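Local coordinates for protein aldose 1-epimerase (Escherichia coli, PDB 3NRE) that probably interconverts the alpha and beta anomers of aldose sugars, as other members of the aldose 1-epimerase (galactose mutarotase-like) family do, at residues A[111-119]-A[133-144]; A[7-16]-A[121-129]. All blocks are in the same frame, centred on the assembly; numbering follows the deposited sequence.

Interaction 1. Residues A[111-119]-A[133-144]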
ATOM      1  N   GLY A 111      -8.855  13.804 -14.541  1.00 33.08           N
ATOM      2  CA  GLY A 111      -9.759  12.871 -13.918  1.00 31.33           C
ATOM      3  C   GLY A 111     -10.635  13.487 -12.845  1.00 31.58           C
ATOM      4  O   GLY A 111     -10.903  14.697 -12.854  1.00 35.71           O
ATOM      5  N   VAL A 112     -11.099  12.632 -11.941  1.00 30.28           N
ATOM      6  CA  VAL A 112     -12.118  12.986 -10.944  1.00 31.24           C
ATOM      7  C   VAL A 112     -11.471  13.845  -9.813  1.00 29.73           C
ATOM      8  O   VAL A 112     -12.022  14.866  -9.434  1.00 32.77           O
ATOM      9  CB  VAL A 112     -12.793  11.743 -10.364  1.00 30.88           C
ATOM     10  CG1 VAL A 112     -13.620  12.072  -9.139  1.00 32.31           C
ATOM     11  CG2 VAL A 112     -13.660  11.099 -11.413  1.00 30.99           C
ATOM     12  N   TYR A 113     -10.323  13.393  -9.302  1.00 28.44           N
ATOM     13  CA  TYR A 113      -9.611  14.032  -8.198  1.00 27.55           C
ATOM     14  C   TYR A 113      -8.421  14.867  -8.701  1.00 27.10           C
ATOM     15  O   TYR A 113      -7.563  14.374  -9.461  1.00 27.37           O
ATOM     16  CB  TYR A 113      -9.063  12.983  -7.252  1.00 27.32           C
ATOM     17  CG  TYR A 113     -10.054  12.225  -6.397  1.00 29.07           C
ATOM     18  CD1 TYR A 113     -10.852  11.221  -6.929  1.00 25.98           C
ATOM     19  CD2 TYR A 113     -10.132  12.451  -5.042  1.00 26.34           C
ATOM     20  CE1 TYR A 113     -11.714  10.487  -6.104  1.00 26.56           C
ATOM     21  CE2 TYR A 113     -10.968  11.751  -4.239  1.00 27.88           C
ATOM     22  CZ  TYR A 113     -11.769  10.747  -4.778  1.00 26.36           C
ATOM     23  OH  TYR A 113     -12.615  10.076  -3.930  1.00 28.61           O
ATOM     24  N   HIS A 114      -8.362  16.133  -8.271  1.00 27.57           N
ATOM     25  CA  HIS A 114      -7.194  16.980  -8.480  1.00 29.10           C
ATOM     26  C   HIS A 114      -6.558  17.184  -7.104  1.00 29.55           C
ATOM     27  O   HIS A 114      -7.257  17.486  -6.127  1.00 32.40           O
ATOM     28  CB  HIS A 114      -7.577  18.350  -9.075  1.00 31.37           C
ATOM     29  CG  HIS A 114      -8.078  18.280 -10.482  1.00 34.68           C
ATOM     30  ND1 HIS A 114      -8.266  19.408 -11.255  1.00 39.55           N
ATOM     31  CD2 HIS A 114      -8.422  17.227 -11.260  1.00 38.19           C
ATOM     32  CE1 HIS A 114      -8.717  19.048 -12.444  1.00 43.48           C
ATOM     33  NE2 HIS A 114      -8.817  17.731 -12.474  1.00 38.39           N
ATOM     34  N   TYR A 115      -5.231  17.068  -7.026  1.00 28.94           N
ATOM     35  CA  TYR A 115      -4.568  17.119  -5.732  1.00 30.57           C
ATOM     36  C   TYR A 115      -3.058  17.238  -5.897  1.00 28.93           C
ATOM     37  O   TYR A 115      -2.516  17.098  -7.015  1.00 28.85           O
ATOM     38  CB  TYR A 115      -4.877  15.871  -4.873  1.00 29.16           C
ATOM     39  CG  TYR A 115      -4.502  14.608  -5.603  1.00 25.65           C
ATOM     40  CD1 TYR A 115      -3.197  14.115  -5.535  1.00 26.28           C
ATOM     41  CD2 TYR A 115      -5.416  13.941  -6.426  1.00 26.83           C
ATOM     42  CE1 TYR A 115      -2.835  12.983  -6.222  1.00 25.86           C
ATOM     43  CE2 TYR A 115      -5.058  12.828  -7.119  1.00 24.30           C
ATOM     44  CZ  TYR A 115      -3.774  12.345  -7.008  1.00 24.59           C
ATOM     45  OH  TYR A 115      -3.339  11.248  -7.714  1.00 23.04           O
ATOM     46  N   ARG A 116      -2.423  17.597  -4.779  1.00 29.41           N
ATOM     47  CA  ARG A 116      -0.966  17.545  -4.617  0.70 26.56           C
ATOM     48  C   ARG A 116      -0.672  16.569  -3.477  1.00 29.48           C
ATOM     49  O   ARG A 116      -1.360  16.550  -2.461  1.00 29.46           O
ATOM     50  CB  ARG A 116      -0.420  18.943  -4.304  0.70 32.56           C
ATOM     51  CG  ARG A 116       1.066  19.072  -4.001  0.70 33.28           C
ATOM     52  CD  ARG A 116       1.437  20.566  -3.700  0.70 35.54           C
ATOM     53  NE  ARG A 116       2.856  20.742  -3.359  0.70 39.02           N
ATOM     54  CZ  ARG A 116       3.810  21.216  -4.172  0.70 42.32           C
ATOM     55  NH1 ARG A 116       3.543  21.575  -5.425  0.70 43.09           N
ATOM     56  NH2 ARG A 116       5.057  21.361  -3.718  0.70 40.64           N
ATOM     57  N   VAL A 117       0.336  15.732  -3.653  1.00 26.15           N
ATOM     58  CA  VAL A 117       0.717  14.815  -2.587  1.00 27.47           C
ATOM     59  C   VAL A 117       2.214  14.877  -2.388  1.00 25.39           C
ATOM     60  O   VAL A 117       2.924  14.974  -3.372  1.00 26.82           O
ATOM     61  CB  VAL A 117       0.214  13.394  -2.853  1.00 24.35           C
ATOM     62  CG1 VAL A 117       0.618  12.882  -4.290  1.00 22.33           C
ATOM     63  CG2 VAL A 117       0.683  12.396  -1.779  1.00 25.16           C
ATOM     64  N   SER A 118       2.651  14.795  -1.127  1.00 23.17           N
ATOM     65  CA  SER A 118       4.022  14.625  -0.762  1.00 23.54           C
ATOM     66  C   SER A 118       4.220  13.247  -0.138  1.00 27.33           C
ATOM     67  O   SER A 118       3.365  12.711   0.559  1.00 27.51           O
ATOM     68  CB  SER A 118       4.504  15.763   0.166  1.00 30.35           C
ATOM     69  OG  SER A 118       3.860  15.670   1.410  1.00 31.56           O
ATOM     70  N   GLN A 119       5.384  12.649  -0.415  1.00 22.14           N
ATOM     71  CA  GLN A 119       5.779  11.406   0.215  1.00 24.10           C
ATOM     72  C   GLN A 119       7.185  11.610   0.774  1.00 24.34           C
ATOM     73  O   GLN A 119       8.107  11.837  -0.021  1.00 24.64           O
ATOM     74  CB  GLN A 119       5.771  10.247  -0.778  1.00 21.72           C
ATOM     75  CG  GLN A 119       5.774   8.906  -0.074  1.00 22.25           C
ATOM     76  CD  GLN A 119       5.698   7.724  -1.004  1.00 21.78           C
ATOM     77  OE1 GLN A 119       5.498   6.593  -0.547  1.00 22.26           O
ATOM     78  NE2 GLN A 119       5.910   7.952  -2.292  1.00 23.90           N
ATOM     79  N   SER A 133       1.018  12.843   2.590  1.00 28.04           N
ATOM     80  CA  SER A 133       0.160  13.972   2.895  1.00 32.06           C
ATOM     81  C   SER A 133      -0.440  14.468   1.593  1.00 31.55           C
ATOM     82  O   SER A 133       0.305  14.811   0.662  1.00 31.05           O
ATOM     83  CB  SER A 133       0.931  15.121   3.560  1.00 36.74           C
ATOM     84  OG  SER A 133       1.694  14.645   4.655  1.00 45.79           O
ATOM     85  N   VAL A 134      -1.782  14.514   1.530  1.00 29.73           N
ATOM     86  CA  VAL A 134      -2.485  14.805   0.294  1.00 29.01           C
ATOM     87  C   VAL A 134      -3.414  15.963   0.520  1.00 34.09           C
ATOM     88  O   VAL A 134      -4.080  16.008   1.552  1.00 34.93           O
ATOM     89  CB  VAL A 134      -3.250  13.553  -0.241  1.00 28.58           C
ATOM     90  CG1 VAL A 134      -4.224  12.968   0.779  1.00 30.15           C
ATOM     91  CG2 VAL A 134      -4.002  13.854  -1.547  1.00 30.29           C
ATOM     92  N   THR A 135      -3.388  16.913  -0.413  1.00 28.47           N
ATOM     93  CA  THR A 135      -4.201  18.125  -0.338  1.00 31.71           C
ATOM     94  C   THR A 135      -5.158  18.165  -1.517  1.00 31.57           C
ATOM     95  O   THR A 135      -4.730  18.064  -2.665  1.00 32.32           O
ATOM     96  CB  THR A 135      -3.301  19.379  -0.432  1.00 37.64           C
ATOM     97  OG1 THR A 135      -2.294  19.330   0.593  1.00 37.61           O
ATOM     98  CG2 THR A 135      -4.121  20.678  -0.307  1.00 40.43           C
ATOM     99  N   ASN A 136      -6.451  18.361  -1.243  1.00 33.64           N
ATOM    100  CA  ASN A 136      -7.448  18.503  -2.310  1.00 34.95           C
ATOM    101  C   ASN A 136      -7.225  19.860  -3.020  1.00 36.79           C
ATOM    102  O   ASN A 136      -7.230  20.925  -2.384  1.00 39.34           O
ATOM    103  CB  ASN A 136      -8.877  18.387  -1.755  1.00 34.61           C
ATOM    104  CG  ASN A 136      -9.952  18.373  -2.862  1.00 30.16           C
ATOM    105  OD1 ASN A 136      -9.619  18.365  -4.048  1.00 38.35           O
ATOM    106  ND2 ASN A 136     -11.210  18.405  -2.481  1.00 33.22           N
ATOM    107  N   GLN A 137      -7.030  19.794  -4.334  1.00 35.84           N
ATOM    108  CA  GLN A 137      -6.851  20.968  -5.190  1.00 37.52           C
ATOM    109  C   GLN A 137      -7.990  21.132  -6.220  1.00 41.10           C
ATOM    110  O   GLN A 137      -7.862  21.927  -7.163  1.00 41.79           O
ATOM    111  CB  GLN A 137      -5.517  20.867  -5.922  1.00 37.43           C
ATOM    112  CG  GLN A 137      -4.313  21.044  -5.015  1.00 40.43           C
ATOM    113  CD  GLN A 137      -2.976  21.205  -5.780  1.00 44.25           C
ATOM    114  OE1 GLN A 137      -2.706  20.505  -6.772  1.00 48.27           O
ATOM    115  NE2 GLN A 137      -2.140  22.122  -5.305  1.00 50.77           N
ATOM    116  N   GLY A 138      -9.074  20.366  -6.059  1.00 36.92           N
ATOM    117  CA  GLY A 138     -10.215  20.461  -6.955  1.00 38.26           C
ATOM    118  C   GLY A 138     -11.179  21.547  -6.514  1.00 41.29           C
ATOM    119  O   GLY A 138     -10.888  22.300  -5.572  1.00 46.33           O
ATOM    120  N   ALA A 139     -12.328  21.614  -7.190  1.00 42.60           N
ATOM    121  CA  ALA A 139     -13.343  22.657  -6.937  1.00 46.53           C
ATOM    122  C   ALA A 139     -14.421  22.185  -5.943  1.00 46.78           C
ATOM    123  O   ALA A 139     -15.223  22.997  -5.467  1.00 48.57           O
ATOM    124  CB  ALA A 139     -13.969  23.106  -8.253  1.00 46.23           C
ATOM    125  N   GLU A 140     -14.418  20.893  -5.605  1.00 41.26           N
ATOM    126  CA  GLU A 140     -15.396  20.289  -4.691  1.00 39.73           C
ATOM    127  C   GLU A 140     -14.781  19.350  -3.653  1.00 39.94           C
ATOM    128  O   GLU A 140     -13.766  18.681  -3.916  1.00 37.10           O
ATOM    129  CB  GLU A 140     -16.413  19.459  -5.506  1.00 44.43           C
ATOM    130  CG  GLU A 140     -17.092  20.202  -6.651  1.00 48.01           C
ATOM    131  CD  GLU A 140     -18.058  21.287  -6.170  1.00 67.78           C
ATOM    132  OE1 GLU A 140     -18.320  21.389  -4.941  1.00 69.35           O
ATOM    133  OE2 GLU A 140     -18.561  22.044  -7.034  1.00 71.11           O
ATOM    134  N   THR A 141     -15.435  19.261  -2.498  1.00 38.31           N
ATOM    135  CA  THR A 141     -15.072  18.284  -1.468  1.00 37.41           C
ATOM    136  C   THR A 141     -15.227  16.841  -1.986  1.00 37.08           C
ATOM    137  O   THR A 141     -16.256  16.544  -2.577  1.00 36.14           O
ATOM    138  CB  THR A 141     -16.017  18.443  -0.284  1.00 38.19           C
ATOM    139  OG1 THR A 141     -15.888  19.766   0.216  1.00 44.30           O
ATOM    140  CG2 THR A 141     -15.711  17.418   0.824  1.00 39.08           C
ATOM    141  N   LEU A 142     -14.195  15.991  -1.786  1.00 33.94           N
ATOM    142  CA  LEU A 142     -14.221  14.548  -2.157  1.00 31.92           C
ATOM    143  C   LEU A 142     -13.643  13.714  -1.034  1.00 31.31           C
ATOM    144  O   LEU A 142     -12.962  14.259  -0.153  1.00 32.72           O
ATOM    145  CB  LEU A 142     -13.450  14.303  -3.440  1.00 28.46           C
ATOM    146  CG  LEU A 142     -14.085  14.795  -4.745  1.00 30.96           C
ATOM    147  CD1 LEU A 142     -13.127  14.694  -5.925  1.00 32.18           C
ATOM    148  CD2 LEU A 142     -15.355  14.008  -5.067  1.00 31.86           C
ATOM    149  N   PRO A 143     -13.947  12.410  -1.004  1.00 28.46           N
ATOM    150  CA  PRO A 143     -13.444  11.549   0.063  1.00 30.24           C
ATOM    151  C   PRO A 143     -12.107  10.897  -0.309  1.00 28.01           C
ATOM    152  O   PRO A 143     -11.966  10.318  -1.401  1.00 28.05           O
ATOM    153  CB  PRO A 143     -14.588  10.526   0.232  1.00 31.15           C
ATOM    154  CG  PRO A 143     -15.068  10.307  -1.151  1.00 30.39           C
ATOM    155  CD  PRO A 143     -15.009  11.726  -1.773  1.00 27.57           C
ATOM    156  N   PHE A 144     -11.132  11.045   0.593  1.00 25.87           N
ATOM    157  CA  PHE A 144      -9.760  10.668   0.369  1.00 25.92           C
ATOM    158  C   PHE A 144      -9.290   9.553   1.284  1.00 27.55           C
ATOM    159  O   PHE A 144      -9.741   9.370   2.423  1.00 28.26           O
ATOM    160  CB  PHE A 144      -8.816  11.868   0.555  1.00 29.36           C
ATOM    161  CG  PHE A 144      -8.794  12.867  -0.614  1.00 26.06           C
ATOM    162  CD1 PHE A 144      -9.822  13.758  -0.792  1.00 28.98           C
ATOM    163  CD2 PHE A 144      -7.686  12.990  -1.449  1.00 27.64           C
ATOM    164  CE1 PHE A 144      -9.804  14.660  -1.827  1.00 24.53           C
ATOM    165  CE2 PHE A 144      -7.665  13.939  -2.499  1.00 26.48           C
ATOM    166  CZ  PHE A 144      -8.697  14.783  -2.650  1.00 29.61           C
TER
HETATM  167  O   HOH W   1     -10.475  17.009  -6.481  1.00 31.31           O
HETATM  168  O   HOH W   2      -0.076  17.738   0.266  1.00 39.53           O
HETATM  169  O   HOH W   3       4.534  13.833   3.315  1.00 31.18           O
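Tyr115, Arg116, Val117 and Ser118 pair with Asn136, Thr135, Val134 and Ser133 at the open end of an antiparallel beta hairpin, strands 114-123 and 127-136, within a large antiparallel sheet of the galactose mutarotase-like beta-sandwich. The strand segments run 4.7 Å apart at 163°.

Backbone bonding is regular: Arg116 and Thr135 form one hydrogen-bonded pair, Thr135 N reaching Arg116 O at 2.9 Å, and Ser118 and Ser133 form the next. Beyond them Gln137 N bonds to His114 O from above the carbonyl plane, where the chain has passed the end of strand 133-136. There Asn136 makes an Asx turn: OD1 accepts from Gly138 N at 2.9 Å, while ND2 gives a hydrogen to Glu140 O, lying nearly in the amide plane, and also bonds Leu274 O. A water donates to the same OD1 and accepts from His114 N, so the buried amide is gripped at both ends.

The Tyr113 ring ties the loop before strand 114-119 to strand 142-144. Its edge stands against the face of Phe144, planes at 88° and Tyr113 CD2 3.6 Å from Phe144 CZ. Leu142 lays CD1 over a face of the Tyr113 ring. In the apolar layer beside them, Tyr115 CB lies 4.0 Å from Val134 CG2. The Tyr115 CG sits between its backbone N and carbonyl carbon (chi1 56°), a torsion that directs the ring and its hydroxyl toward Asp86.

On the opposite sheet face, a water donates to Arg116 O and Ser133 O and also bonds Thr135 OG1, while the Arg116 guanidinium, in the conformer given, forms a salt bridge with Glu107.

The Tyr113 hydroxyl, which also bonds His263 NE2, donates in the carbonyl plane to Pro143 O, with Tyr113 OH to Pro143 O at 2.6 Å.

Interaction 2. Residues A[7-16]-A[121-129]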
ATOM      1  N   LEU A   7      19.113   6.318   0.242  1.00 22.73           N
ATOM      2  CA  LEU A   7      19.301   6.765   1.648  1.00 24.35           C
ATOM      3  C   LEU A   7      19.973   5.665   2.382  1.00 25.67           C
ATOM      4  O   LEU A   7      19.759   4.516   2.106  1.00 23.65           O
ATOM      5  CB  LEU A   7      17.952   6.954   2.340  1.00 27.80           C
ATOM      6  CG  LEU A   7      16.948   7.911   1.760  1.00 25.61           C
ATOM      7  CD1 LEU A   7      15.835   8.088   2.782  1.00 27.32           C
ATOM      8  CD2 LEU A   7      17.676   9.209   1.461  1.00 31.74           C
ATOM      9  N   SER A   8      20.726   5.997   3.423  1.00 28.28           N
ATOM     10  CA  SER A   8      21.266   4.970   4.252  1.00 31.02           C
ATOM     11  C   SER A   8      21.498   5.470   5.676  1.00 32.31           C
ATOM     12  O   SER A   8      21.668   6.659   5.907  1.00 34.29           O
ATOM     13  CB  SER A   8      22.559   4.414   3.664  1.00 30.60           C
ATOM     14  OG  SER A   8      23.574   5.390   3.530  1.00 35.43           O
ATOM     15  N   HIS A   9      21.448   4.525   6.606  1.00 33.24           N
ATOM     16  CA  HIS A   9      21.834   4.782   7.989  1.00 31.94           C
ATOM     17  C   HIS A   9      22.278   3.466   8.569  1.00 32.84           C
ATOM     18  O   HIS A   9      21.496   2.510   8.613  1.00 33.74           O
ATOM     19  CB  HIS A   9      20.647   5.306   8.776  1.00 31.67           C
ATOM     20  CG  HIS A   9      20.999   6.017  10.045  1.00 40.77           C
ATOM     21  ND1 HIS A   9      20.734   7.356  10.243  1.00 46.08           N
ATOM     22  CD2 HIS A   9      21.539   5.565  11.204  1.00 45.80           C
ATOM     23  CE1 HIS A   9      21.141   7.711  11.452  1.00 49.63           C
ATOM     24  NE2 HIS A   9      21.634   6.644  12.056  1.00 49.21           N
ATOM     25  N   GLY A  10      23.506   3.430   9.080  1.00 35.96           N
ATOM     26  CA  GLY A  10      24.030   2.200   9.639  1.00 39.28           C
ATOM     27  C   GLY A  10      24.074   1.150   8.532  1.00 37.71           C
ATOM     28  O   GLY A  10      24.600   1.396   7.462  1.00 38.34           O
ATOM     29  N   SER A  11      23.448   0.004   8.777  1.00 38.26           N
ATOM     30  CA  SER A  11      23.446  -1.113   7.834  0.50 35.77           C
ATOM     31  C   SER A  11      22.196  -1.079   6.947  1.00 32.98           C
ATOM     32  O   SER A  11      22.030  -1.932   6.068  1.00 30.26           O
ATOM     33  CB  SER A  11      23.544  -2.456   8.588  0.50 37.30           C
ATOM     34  OG  SER A  11      22.368  -2.746   9.344  0.50 40.81           O
ATOM     35  N   LEU A  12      21.321  -0.109   7.193  1.00 28.62           N
ATOM     36  CA  LEU A  12      20.054  -0.007   6.393  1.00 27.53           C
ATOM     37  C   LEU A  12      20.229   0.873   5.184  1.00 28.50           C
ATOM     38  O   LEU A  12      20.835   1.927   5.269  1.00 28.10           O
ATOM     39  CB  LEU A  12      18.911   0.610   7.182  1.00 30.75           C
ATOM     40  CG  LEU A  12      18.293  -0.196   8.308  1.00 33.76           C
ATOM     41  CD1 LEU A  12      17.067   0.598   8.834  1.00 31.40           C
ATOM     42  CD2 LEU A  12      17.904  -1.592   7.869  1.00 39.89           C
ATOM     43  N   LYS A  13      19.662   0.438   4.071  1.00 25.90           N
ATOM     44  CA  LYS A  13      19.764   1.170   2.806  1.00 25.13           C
ATOM     45  C   LYS A  13      18.413   1.110   2.130  1.00 23.15           C
ATOM     46  O   LYS A  13      17.770   0.063   2.118  1.00 23.64           O
ATOM     47  CB  LYS A  13      20.794   0.530   1.898  1.00 25.96           C
ATOM     48  CG  LYS A  13      21.030   1.387   0.613  1.00 27.91           C
ATOM     49  CD  LYS A  13      22.223   0.911  -0.227  1.00 36.37           C
ATOM     50  CE  LYS A  13      21.888  -0.314  -1.035  1.00 38.79           C
ATOM     51  NZ  LYS A  13      22.889  -0.579  -2.203  1.00 43.45           N
ATOM     52  N   LEU A  14      18.008   2.237   1.567  1.00 22.19           N
ATOM     53  CA  LEU A  14      16.748   2.354   0.850  1.00 20.12           C
ATOM     54  C   LEU A  14      16.984   3.007  -0.513  1.00 22.04           C
ATOM     55  O   LEU A  14      17.643   4.026  -0.612  1.00 22.26           O
ATOM     56  CB  LEU A  14      15.784   3.243   1.661  1.00 21.41           C
ATOM     57  CG  LEU A  14      14.340   3.411   1.186  1.00 22.59           C
ATOM     58  CD1 LEU A  14      13.546   2.179   1.542  1.00 22.72           C
ATOM     59  CD2 LEU A  14      13.659   4.717   1.718  1.00 22.94           C
ATOM     60  N   ASP A  15      16.399   2.447  -1.552  1.00 20.79           N
ATOM     61  CA  ASP A  15      16.378   3.076  -2.883  1.00 20.77           C
ATOM     62  C   ASP A  15      14.933   3.467  -3.224  1.00 20.85           C
ATOM     63  O   ASP A  15      14.012   2.676  -3.004  1.00 18.92           O
ATOM     64  CB  ASP A  15      16.860   2.082  -3.946  1.00 21.25           C
ATOM     65  CG  ASP A  15      18.374   1.917  -3.986  1.00 24.86           C
ATOM     66  OD1 ASP A  15      19.118   2.594  -3.213  1.00 27.13           O
ATOM     67  OD2 ASP A  15      18.857   1.137  -4.864  1.00 31.35           O
ATOM     68  N   VAL A  16      14.747   4.672  -3.782  1.00 18.36           N
ATOM     69  CA  VAL A  16      13.425   5.204  -4.128  1.00 18.40           C
ATOM     70  C   VAL A  16      13.483   5.784  -5.522  1.00 18.37           C
ATOM     71  O   VAL A  16      14.456   6.441  -5.859  1.00 19.39           O
ATOM     72  CB  VAL A  16      12.961   6.336  -3.175  1.00 18.88           C
ATOM     73  CG1 VAL A  16      11.591   6.893  -3.575  1.00 21.38           C
ATOM     74  CG2 VAL A  16      12.965   5.865  -1.712  1.00 21.89           C
ATOM     75  N   PHE A 121      10.337  10.050   3.247  1.00 25.46           N
ATOM     76  CA  PHE A 121      10.975   8.818   3.693  1.00 26.90           C
ATOM     77  C   PHE A 121      12.052   9.207   4.702  1.00 27.90           C
ATOM     78  O   PHE A 121      12.793  10.141   4.447  1.00 27.54           O
ATOM     79  CB  PHE A 121      11.658   8.139   2.489  1.00 26.87           C
ATOM     80  CG  PHE A 121      10.718   7.758   1.366  1.00 22.21           C
ATOM     81  CD1 PHE A 121      10.352   8.676   0.407  1.00 20.53           C
ATOM     82  CD2 PHE A 121      10.243   6.456   1.258  1.00 24.33           C
ATOM     83  CE1 PHE A 121       9.481   8.338  -0.628  1.00 22.26           C
ATOM     84  CE2 PHE A 121       9.395   6.097   0.227  1.00 22.74           C
ATOM     85  CZ  PHE A 121       9.045   7.038  -0.730  1.00 19.22           C
ATOM     86  N   HIS A 122      12.184   8.440   5.779  1.00 28.01           N
ATOM     87  CA  HIS A 122      13.229   8.650   6.772  1.00 29.06           C
ATOM     88  C   HIS A 122      13.792   7.330   7.286  1.00 30.82           C
ATOM     89  O   HIS A 122      13.039   6.391   7.534  1.00 30.81           O
ATOM     90  CB  HIS A 122      12.657   9.487   7.893  1.00 33.09           C
ATOM     91  CG  HIS A 122      13.667   9.942   8.893  1.00 37.95           C
ATOM     92  ND1 HIS A 122      13.632   9.549  10.212  1.00 50.84           N
ATOM     93  CD2 HIS A 122      14.749  10.752   8.768  1.00 41.61           C
ATOM     94  CE1 HIS A 122      14.646  10.102  10.861  1.00 46.16           C
ATOM     95  NE2 HIS A 122      15.333  10.841  10.007  1.00 48.53           N
ATOM     96  N   LEU A 123      15.122   7.261   7.441  1.00 27.07           N
ATOM     97  CA  LEU A 123      15.790   6.065   7.958  1.00 29.01           C
ATOM     98  C   LEU A 123      16.463   6.397   9.253  1.00 34.60           C
ATOM     99  O   LEU A 123      17.120   7.432   9.349  1.00 36.30           O
ATOM    100  CB  LEU A 123      16.886   5.575   7.011  1.00 31.70           C
ATOM    101  CG  LEU A 123      16.522   4.663   5.876  1.00 33.28           C
ATOM    102  CD1 LEU A 123      17.810   4.189   5.197  1.00 26.29           C
ATOM    103  CD2 LEU A 123      15.690   3.462   6.368  1.00 29.98           C
ATOM    104  N   THR A 124      16.289   5.531  10.247  1.00 35.71           N
ATOM    105  CA  THR A 124      17.176   5.515  11.406  1.00 35.20           C
ATOM    106  C   THR A 124      17.933   4.194  11.350  1.00 38.34           C
ATOM    107  O   THR A 124      17.910   3.530  10.326  1.00 33.02           O
ATOM    108  CB  THR A 124      16.408   5.638  12.713  1.00 39.65           C
ATOM    109  OG1 THR A 124      15.595   4.469  12.876  1.00 39.65           O
ATOM    110  CG2 THR A 124      15.568   6.918  12.726  1.00 35.48           C
ATOM    111  N   ALA A 125      18.631   3.801  12.418  1.00 36.78           N
ATOM    112  CA  ALA A 125      19.430   2.578  12.320  1.00 38.66           C
ATOM    113  C   ALA A 125      18.577   1.292  12.213  1.00 36.75           C
ATOM    114  O   ALA A 125      19.086   0.246  11.755  1.00 36.96           O
ATOM    115  CB  ALA A 125      20.431   2.484  13.477  1.00 41.20           C
ATOM    116  N   ASP A 126      17.310   1.340  12.645  1.00 36.93           N
ATOM    117  CA  ASP A 126      16.457   0.155  12.543  1.00 37.12           C
ATOM    118  C   ASP A 126      15.055   0.386  11.962  1.00 33.81           C
ATOM    119  O   ASP A 126      14.306  -0.572  11.855  1.00 34.44           O
ATOM    120  CB  ASP A 126      16.332  -0.521  13.915  1.00 39.06           C
ATOM    121  CG  ASP A 126      15.623   0.372  14.949  1.00 47.97           C
ATOM    122  OD1 ASP A 126      15.311   1.542  14.619  1.00 38.72           O
ATOM    123  OD2 ASP A 126      15.363  -0.107  16.075  1.00 46.30           O
ATOM    124  N   THR A 127      14.699   1.623  11.612  1.00 29.47           N
ATOM    125  CA  THR A 127      13.352   1.930  11.193  0.60 30.81           C
ATOM    126  C   THR A 127      13.294   2.824   9.946  1.00 28.77           C
ATOM    127  O   THR A 127      13.998   3.826   9.851  1.00 32.10           O
ATOM    128  CB  THR A 127      12.540   2.662  12.327  0.60 32.90           C
ATOM    129  OG1 THR A 127      12.747   2.032  13.605  0.60 36.62           O
ATOM    130  CG2 THR A 127      11.062   2.685  12.009  0.60 27.39           C
ATOM    131  N   LEU A 128      12.396   2.468   9.050  1.00 27.49           N
ATOM    132  CA  LEU A 128      12.014   3.274   7.901  1.00 26.62           C
ATOM    133  C   LEU A 128      10.635   3.868   8.207  1.00 30.74           C
ATOM    134  O   LEU A 128       9.710   3.122   8.568  1.00 28.07           O
ATOM    135  CB  LEU A 128      11.843   2.380   6.668  1.00 22.37           C
ATOM    136  CG  LEU A 128      11.155   3.042   5.469  1.00 26.86           C
ATOM    137  CD1 LEU A 128      11.944   4.255   4.970  1.00 28.24           C
ATOM    138  CD2 LEU A 128      10.902   2.025   4.344  1.00 26.91           C
ATOM    139  N   THR A 129      10.514   5.197   8.082  1.00 25.32           N
ATOM    140  CA  THR A 129       9.235   5.892   8.239  1.00 29.31           C
ATOM    141  C   THR A 129       8.879   6.551   6.892  1.00 27.69           C
ATOM    142  O   THR A 129       9.683   7.262   6.285  1.00 29.86           O
ATOM    143  CB  THR A 129       9.296   6.964   9.360  1.00 31.17           C
ATOM    144  OG1 THR A 129       9.745   6.363  10.586  1.00 33.48           O
ATOM    145  CG2 THR A 129       7.930   7.614   9.596  1.00 32.95           C
TER
HETATM  146  O   HOH W   4      21.560  -0.390  11.144  1.00 37.34           O
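No hydrogen bond links hairpin 7-16, closed by a type II' turn from His9 to Leu12, to hairpin 121-129; strands 12-16 and 121-123 approach to 8.7 Å at 164°, the spacing of two beta-sheets packed face to face in a sandwich. Leucines fill the interface. Leu123 pushes CD1 against the first hairpin, 3.7 Å from Leu7 O, and meets Leu12 CD1 with its other methyl. Leu14, with CG anti to the backbone N (chi1 -174°), carries CD2 to 3.7 Å from Leu128 CD1, crossing that side chain at about a right angle. Val16 ends the row with a CH-pi contact: CG2 sits over the centre of the Phe121 ring, 8° off the normal.

At the turn, His9 lays a ring face over the backbone of Thr124, whose CA makes a CH-pi contact, and brings CD2 to 4.0 Å from Ala125 CB. Replacing His9 by an alanine would remove the ring and is likely to leave the Thr124 and Ala125 backbone without its cover, opening a gap between the two turns. Leu12 packs on the same turn, its CD1 3.4 Å from Thr124 O. One water joins the loops, accepting from Ser11 N and donating to Ala125 O, the water oxygen lying 2.6 Å from Ala125 O.

Overall arrangement
Interactions 1 and 2 lie at opposite ends of one hairpin, strands 114-123 and 127-136, with centres about 29 Å apart. Interaction 1 contains the pairing within that hairpin at its open end and the turn into strand 142-153; interaction 2 takes the closed end and packs it against a separate four-stranded sheet that includes the N-terminal hairpin. Their segments adjoin in sequence without other contact, and the two shared strands, running through both contacts, connect them. Both lie toward the periphery, their centres about 18 and 19 Å from that of the chain. A di(hydroxyethyl)ether, probably from crystallisation, lies near each, at Gly138 and Lys13, which by itself does not locate a sugar site.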